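Metallo-carboxypeptidase (PDB 4A39) is a zinc-dependent peptidase of the M14 family that probably removes residues from the carboxyl end of peptides, as related cytosolic carboxypeptidases do. Local coordinates at residues 50-59 with 115-125. Numbering follows the deposited sequence.
Sequences QWFHFKVEGM and ESEVRFAYFEP
F54 and F120 form the apolar centre of an antiparallel strand pair, and they show how two aromatic residues can occupy a hydrogen-bonded pair without stacking. With chi1 at 59°, CG of F54 stands between its backbone N and carbonyl carbon, which brings the ring over its neighbour: F120 CB lies 4.0 Å from the F54 centroid in a CH-pi contact, while the ring planes are inclined by 30° and slid past each other. V56 and V118 continue this face, and M59 CE closes tightly on V118 CG1. At the other end, Y122 CB sits over the F52 ring, 4.2 Å from its centroid.

Paired backbone bonds join F54 with F120 and V56 with V118; Y122 N to F52 O and M59 N to S116 O extend the pairing. On the reverse face, P125 CG lies over the H53 ring in a CH-pi contact, 3.8 Å from its centroid, and ND1 is hydrogen-bonded to S22 OG. W51 packs CE3 on Y122 CB and meets P125 CG at its CH2 edge; its NE1 bonds to S22 O. K55 runs beside R119, its CD over the guanidinium centre, leaving K55 NZ 2.9 Å from R119 NH2, two like-charged donors without a hydrogen bond; K55 also makes a cation-pi contact with F20. Q50 NE2 donates to Y122 OH (3.2 Å, 162°), while OE1 is held by S75 and Y77.

Strand 53-57 lies between 15-17 and 118-121, with 87-89 beyond the latter in the sheet. Strands 65-69 and 106-111 cover the F54 face, whereas W51 stacks on H184 and Y122 on F351, joining this sheet to the zinc-binding catalytic domain.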
ATOM      1  N   GLN A  50      11.152   9.066  -2.720  1.00  6.44           N
ATOM      2  CA  GLN A  50      10.579   8.772  -4.030  1.00  5.70           C
ATOM      3  C   GLN A  50       9.187   9.394  -4.052  1.00  5.95           C
ATOM      4  O   GLN A  50       8.806  10.040  -5.025  1.00  4.75           O
ATOM      5  CB  GLN A  50      10.477   7.265  -4.277  1.00  4.97           C
ATOM      6  CG  GLN A  50      10.069   6.922  -5.712  1.00  6.40           C
ATOM      7  CD  GLN A  50      11.207   6.345  -6.543  1.00  5.43           C
ATOM      8  OE1 GLN A  50      12.375   6.398  -6.153  1.00  6.80           O
ATOM      9  NE2 GLN A  50      10.865   5.791  -7.703  1.00  5.91           N
ATOM     10  N   TRP A  51       8.436   9.194  -2.970  1.00  4.60           N
ATOM     11  CA  TRP A  51       7.093   9.751  -2.845  1.00  4.58           C
ATOM     12  C   TRP A  51       7.134  11.276  -2.797  1.00  5.20           C
ATOM     13  O   TRP A  51       7.992  11.863  -2.142  1.00  6.83           O
ATOM     14  CB  TRP A  51       6.407   9.211  -1.574  1.00  4.76           C
ATOM     15  CG  TRP A  51       5.169   9.977  -1.173  1.00  5.14           C
ATOM     16  CD1 TRP A  51       5.108  11.068  -0.347  1.00  3.29           C
ATOM     17  CD2 TRP A  51       3.830   9.750  -1.637  1.00  4.59           C
ATOM     18  NE1 TRP A  51       3.816  11.533  -0.273  1.00  3.53           N
ATOM     19  CE2 TRP A  51       3.012  10.745  -1.056  1.00  4.35           C
ATOM     20  CE3 TRP A  51       3.243   8.806  -2.492  1.00  5.30           C
ATOM     21  CZ2 TRP A  51       1.634  10.822  -1.302  1.00  2.58           C
ATOM     22  CZ3 TRP A  51       1.872   8.883  -2.739  1.00  3.89           C
ATOM     23  CH2 TRP A  51       1.085   9.886  -2.144  1.00  4.94           C
ATOM     24  N   PHE A  52       6.218  11.910  -3.524  1.00  5.45           N
ATOM     25  CA  PHE A  52       6.111  13.364  -3.540  1.00  4.71           C
ATOM     26  C   PHE A  52       4.627  13.698  -3.558  1.00  4.15           C
ATOM     27  O   PHE A  52       3.809  12.888  -3.990  1.00  4.46           O
ATOM     28  CB  PHE A  52       6.823  13.962  -4.770  1.00  5.96           C
ATOM     29  CG  PHE A  52       6.251  13.524  -6.093  1.00  5.24           C
ATOM     30  CD1 PHE A  52       5.179  14.199  -6.669  1.00  4.67           C
ATOM     31  CD2 PHE A  52       6.806  12.445  -6.774  1.00  6.11           C
ATOM     32  CE1 PHE A  52       4.668  13.807  -7.908  1.00  6.42           C
ATOM     33  CE2 PHE A  52       6.307  12.040  -8.010  1.00  5.48           C
ATOM     34  CZ  PHE A  52       5.232  12.724  -8.580  1.00  5.24           C
ATOM     35  N   HIS A  53       4.286  14.882  -3.064  1.00  4.08           N
ATOM     36  CA  HIS A  53       2.900  15.330  -3.006  1.00  3.83           C
ATOM     37  C   HIS A  53       2.921  16.822  -2.695  1.00  3.98           C
ATOM     38  O   HIS A  53       3.381  17.234  -1.635  1.00  3.92           O
ATOM     39  CB  HIS A  53       2.157  14.560  -1.902  1.00  5.06           C
ATOM     40  CG  HIS A  53       0.702  14.898  -1.786  1.00  6.57           C
ATOM     41  ND1 HIS A  53      -0.086  14.428  -0.757  1.00  5.79           N
ATOM     42  CD2 HIS A  53      -0.110  15.655  -2.564  1.00  6.85           C
ATOM     43  CE1 HIS A  53      -1.318  14.881  -0.903  1.00  8.22           C
ATOM     44  NE2 HIS A  53      -1.360  15.628  -1.993  1.00  6.42           N
ATOM     45  N   PHE A  54       2.431  17.633  -3.626  1.00  3.96           N
ATOM     46  CA  PHE A  54       2.411  19.074  -3.421  1.00  4.00           C
ATOM     47  C   PHE A  54       1.239  19.751  -4.108  1.00  5.59           C
ATOM     48  O   PHE A  54       0.600  19.177  -4.992  1.00  6.85           O
ATOM     49  CB  PHE A  54       3.721  19.722  -3.905  1.00  5.15           C
ATOM     50  CG  PHE A  54       4.020  19.496  -5.364  1.00  6.22           C
ATOM     51  CD1 PHE A  54       4.706  18.359  -5.780  1.00  4.08           C
ATOM     52  CD2 PHE A  54       3.622  20.429  -6.324  1.00  5.36           C
ATOM     53  CE1 PHE A  54       4.997  18.153  -7.131  1.00  6.81           C
ATOM     54  CE2 PHE A  54       3.907  20.231  -7.677  1.00  4.45           C
ATOM     55  CZ  PHE A  54       4.597  19.090  -8.080  1.00  5.28           C
ATOM     56  N   LYS A  55       0.959  20.979  -3.686  1.00  6.40           N
ATOM     57  CA  LYS A  55      -0.131  21.757  -4.256  1.00  6.93           C
ATOM     58  C   LYS A  55       0.413  23.012  -4.929  1.00  7.08           C
ATOM     59  O   LYS A  55       1.362  23.631  -4.442  1.00  6.61           O
ATOM     60  CB  LYS A  55      -1.130  22.169  -3.167  1.00  7.59           C
ATOM     61  CG  LYS A  55      -1.880  21.018  -2.518  1.00 11.87           C
ATOM     62  CD  LYS A  55      -2.964  21.540  -1.584  1.00 15.34           C
ATOM     63  CE  LYS A  55      -3.641  20.413  -0.828  1.00 16.38           C
ATOM     64  NZ  LYS A  55      -4.704  20.921   0.089  1.00 17.78           N
ATOM     65  N   VAL A  56      -0.181  23.371  -6.062  1.00  7.48           N
ATOM     66  CA  VAL A  56       0.217  24.573  -6.791  1.00  8.63           C
ATOM     67  C   VAL A  56      -0.992  25.503  -6.791  1.00  9.50           C
ATOM     68  O   VAL A  56      -2.111  25.072  -7.058  1.00  9.32           O
ATOM     69  CB  VAL A  56       0.606  24.258  -8.255  1.00  8.59           C
ATOM     70  CG1 VAL A  56       1.185  25.502  -8.921  1.00  8.33           C
ATOM     71  CG2 VAL A  56       1.618  23.123  -8.298  1.00  5.85           C
ATOM     72  N   GLU A  57      -0.780  26.776  -6.482  1.00  9.57           N
ATOM     73  CA  GLU A  57      -1.879  27.731  -6.469  1.00 10.81           C
ATOM     74  C   GLU A  57      -1.471  28.986  -7.229  1.00  9.71           C
ATOM     75  O   GLU A  57      -0.282  29.257  -7.396  1.00  9.80           O
ATOM     76  CB  GLU A  57      -2.261  28.082  -5.022  1.00 13.10           C
ATOM     77  CG  GLU A  57      -2.598  26.866  -4.173  1.00 16.74           C
ATOM     78  CD  GLU A  57      -2.827  27.192  -2.703  1.00 19.24           C
ATOM     79  OE1 GLU A  57      -2.319  28.226  -2.218  1.00 21.89           O
ATOM     80  OE2 GLU A  57      -3.505  26.387  -2.027  1.00 21.42           O
ATOM     81  N   GLY A  58      -2.461  29.733  -7.705  1.00 10.78           N
ATOM     82  CA  GLY A  58      -2.194  30.960  -8.439  1.00 12.75           C
ATOM     83  C   GLY A  58      -1.656  30.783  -9.852  1.00 12.83           C
ATOM     84  O   GLY A  58      -0.966  31.662 -10.368  1.00 14.11           O
ATOM     85  N   MET A  59      -1.967  29.658 -10.490  1.00 11.96           N
ATOM     86  CA  MET A  59      -1.485  29.420 -11.847  1.00 11.35           C
ATOM     87  C   MET A  59      -2.269  30.243 -12.863  1.00 11.69           C
ATOM     88  O   MET A  59      -3.483  30.418 -12.733  1.00 11.96           O
ATOM     89  CB  MET A  59      -1.594  27.936 -12.207  1.00 10.23           C
ATOM     90  CG  MET A  59      -0.821  27.006 -11.291  1.00 10.26           C
ATOM     91  SD  MET A  59      -0.897  25.300 -11.865  1.00 10.94           S
ATOM     92  CE  MET A  59      -2.575  24.892 -11.461  1.00 12.62           C
ATOM     93  N   GLU A 115      -7.823  25.034 -14.282  1.00 10.38           N
ATOM     94  CA  GLU A 115      -8.182  25.784 -13.079  1.00 11.72           C
ATOM     95  C   GLU A 115      -6.897  26.357 -12.510  1.00 10.99           C
ATOM     96  O   GLU A 115      -5.809  25.933 -12.894  1.00 11.22           O
ATOM     97  CB  GLU A 115      -8.875  24.860 -12.055  1.00 12.06           C
ATOM     98  CG  GLU A 115     -10.174  24.265 -12.583  1.00 16.03           C
ATOM     99  CD  GLU A 115     -10.914  23.392 -11.585  1.00 18.48           C
ATOM    100  OE1 GLU A 115     -10.358  23.081 -10.517  1.00 19.51           O
ATOM    101  OE2 GLU A 115     -12.062  23.004 -11.889  1.00 19.89           O
ATOM    102  N   SER A 116      -7.014  27.332 -11.606  1.00 10.65           N
ATOM    103  CA  SER A 116      -5.857  28.005 -11.015  1.00 11.40           C
ATOM    104  C   SER A 116      -5.069  27.201  -9.970  1.00 10.76           C
ATOM    105  O   SER A 116      -3.961  27.572  -9.598  1.00 10.67           O
ATOM    106  CB  SER A 116      -6.261  29.355 -10.425  1.00 12.94           C
ATOM    107  OG  SER A 116      -7.089  29.162  -9.299  1.00 14.63           O
ATOM    108  N   GLU A 117      -5.641  26.095  -9.499  1.00  9.62           N
ATOM    109  CA  GLU A 117      -4.913  25.287  -8.533  1.00  9.55           C
ATOM    110  C   GLU A 117      -4.996  23.801  -8.850  1.00  9.42           C
ATOM    111  O   GLU A 117      -6.021  23.306  -9.329  1.00  8.82           O
ATOM    112  CB  GLU A 117      -5.395  25.571  -7.110  1.00 12.57           C
ATOM    113  CG  GLU A 117      -6.763  25.040  -6.738  1.00 17.19           C
ATOM    114  CD  GLU A 117      -7.038  25.207  -5.249  1.00 20.17           C
ATOM    115  OE1 GLU A 117      -6.901  26.343  -4.741  1.00 19.00           O
ATOM    116  OE2 GLU A 117      -7.383  24.205  -4.586  1.00 22.63           O
ATOM    117  N   VAL A 118      -3.905  23.090  -8.586  1.00  6.51           N
ATOM    118  CA  VAL A 118      -3.852  21.661  -8.843  1.00  7.83           C
ATOM    119  C   VAL A 118      -2.862  20.996  -7.892  1.00  8.61           C
ATOM    120  O   VAL A 118      -1.944  21.642  -7.384  1.00  9.36           O
ATOM    121  CB  VAL A 118      -3.411  21.392 -10.306  1.00  7.96           C
ATOM    122  CG1 VAL A 118      -1.932  21.715 -10.478  1.00  7.97           C
ATOM    123  CG2 VAL A 118      -3.711  19.961 -10.681  1.00  8.83           C
ATOM    124  N   ARG A 119      -3.064  19.708  -7.633  1.00  7.82           N
ATOM    125  CA  ARG A 119      -2.172  18.951  -6.767  1.00  8.59           C
ATOM    126  C   ARG A 119      -1.512  17.839  -7.583  1.00  7.56           C
ATOM    127  O   ARG A 119      -2.117  17.318  -8.518  1.00  7.44           O
ATOM    128  CB  ARG A 119      -2.940  18.306  -5.601  1.00 10.56           C
ATOM    129  CG  ARG A 119      -3.692  19.264  -4.687  1.00 16.81           C
ATOM    130  CD  ARG A 119      -5.197  19.271  -4.963  1.00 18.49           C
ATOM    131  NE  ARG A 119      -5.882  20.201  -4.070  1.00 20.38           N
ATOM    132  CZ  ARG A 119      -6.140  19.959  -2.791  1.00 20.36           C
ATOM    133  NH1 ARG A 119      -5.785  18.802  -2.244  1.00 21.00           N
ATOM    134  NH2 ARG A 119      -6.724  20.891  -2.050  1.00 21.58           N
ATOM    135  N   PHE A 120      -0.269  17.506  -7.245  1.00  5.79           N
ATOM    136  CA  PHE A 120       0.452  16.418  -7.901  1.00  5.88           C
ATOM    137  C   PHE A 120       0.932  15.466  -6.816  1.00  5.41           C
ATOM    138  O   PHE A 120       1.279  15.899  -5.711  1.00  4.26           O
ATOM    139  CB  PHE A 120       1.677  16.921  -8.681  1.00  4.51           C
ATOM    140  CG  PHE A 120       1.343  17.731  -9.895  1.00  5.44           C
ATOM    141  CD1 PHE A 120       1.148  17.107 -11.122  1.00  5.61           C
ATOM    142  CD2 PHE A 120       1.245  19.116  -9.824  1.00  6.76           C
ATOM    143  CE1 PHE A 120       0.865  17.846 -12.260  1.00  6.36           C
ATOM    144  CE2 PHE A 120       0.964  19.867 -10.958  1.00  6.46           C
ATOM    145  CZ  PHE A 120       0.774  19.229 -12.179  1.00  6.76           C
ATOM    146  N   ALA A 121       0.935  14.174  -7.123  1.00  4.62           N
ATOM    147  CA  ALA A 121       1.397  13.176  -6.165  1.00  4.33           C
ATOM    148  C   ALA A 121       1.941  11.955  -6.892  1.00  4.93           C
ATOM    149  O   ALA A 121       1.672  11.759  -8.078  1.00  5.40           O
ATOM    150  CB  ALA A 121       0.266  12.767  -5.225  1.00  6.10           C
ATOM    151  N   TYR A 122       2.705  11.137  -6.178  1.00  3.84           N
ATOM    152  CA  TYR A 122       3.298   9.939  -6.765  1.00  3.20           C
ATOM    153  C   TYR A 122       2.218   8.877  -6.975  1.00  3.25           C
ATOM    154  O   TYR A 122       2.330   8.022  -7.860  1.00  3.83           O
ATOM    155  CB  TYR A 122       4.426   9.430  -5.859  1.00  3.74           C
ATOM    156  CG  TYR A 122       5.284   8.326  -6.444  1.00  3.29           C
ATOM    157  CD1 TYR A 122       5.595   8.294  -7.809  1.00  3.43           C
ATOM    158  CD2 TYR A 122       5.815   7.332  -5.624  1.00  4.41           C
ATOM    159  CE1 TYR A 122       6.413   7.296  -8.341  1.00  3.15           C
ATOM    160  CE2 TYR A 122       6.633   6.332  -6.144  1.00  3.68           C
ATOM    161  CZ  TYR A 122       6.927   6.318  -7.501  1.00  4.51           C
ATOM    162  OH  TYR A 122       7.733   5.322  -8.016  1.00  5.93           O
ATOM    163  N   PHE A 123       1.180   8.938  -6.147  1.00  3.03           N
ATOM    164  CA  PHE A 123       0.024   8.044  -6.250  1.00  3.71           C
ATOM    165  C   PHE A 123      -1.132   8.737  -5.535  1.00  4.09           C
ATOM    166  O   PHE A 123      -0.906   9.608  -4.696  1.00  3.92           O
ATOM    167  CB  PHE A 123       0.284   6.684  -5.585  1.00  3.48           C
ATOM    168  CG  PHE A 123      -0.724   5.628  -5.970  1.00  3.96           C
ATOM    169  CD1 PHE A 123      -0.589   4.926  -7.166  1.00  2.73           C
ATOM    170  CD2 PHE A 123      -1.828   5.367  -5.162  1.00  2.39           C
ATOM    171  CE1 PHE A 123      -1.542   3.983  -7.548  1.00  2.84           C
ATOM    172  CE2 PHE A 123      -2.787   4.425  -5.537  1.00  2.58           C
ATOM    173  CZ  PHE A 123      -2.642   3.734  -6.732  1.00  4.21           C
ATOM    174  N   GLU A 124      -2.366   8.361  -5.865  1.00  4.95           N
ATOM    175  CA  GLU A 124      -3.542   8.948  -5.218  1.00  6.33           C
ATOM    176  C   GLU A 124      -3.361   8.770  -3.703  1.00  5.75           C
ATOM    177  O   GLU A 124      -3.410   7.653  -3.200  1.00  5.62           O
ATOM    178  CB  GLU A 124      -4.805   8.228  -5.704  1.00  7.31           C
ATOM    179  CG  GLU A 124      -6.106   8.849  -5.225  1.00  6.14           C
ATOM    180  CD  GLU A 124      -7.328   8.289  -5.934  1.00  9.09           C
ATOM    181  OE1 GLU A 124      -7.182   7.392  -6.796  1.00  6.24           O
ATOM    182  OE2 GLU A 124      -8.442   8.754  -5.625  1.00  9.64           O
ATOM    183  N   PRO A 125      -3.168   9.875  -2.959  1.00  5.12           N
ATOM    184  CA  PRO A 125      -2.963   9.837  -1.504  1.00  6.56           C
ATOM    185  C   PRO A 125      -4.111   9.359  -0.625  1.00  6.03           C
ATOM    186  O   PRO A 125      -5.284   9.570  -0.940  1.00  6.51           O
ATOM    187  CB  PRO A 125      -2.582  11.282  -1.160  1.00  7.44           C
ATOM    188  CG  PRO A 125      -2.124  11.866  -2.467  1.00  8.21           C
ATOM    189  CD  PRO A 125      -3.085  11.262  -3.449  1.00  6.11           C
TER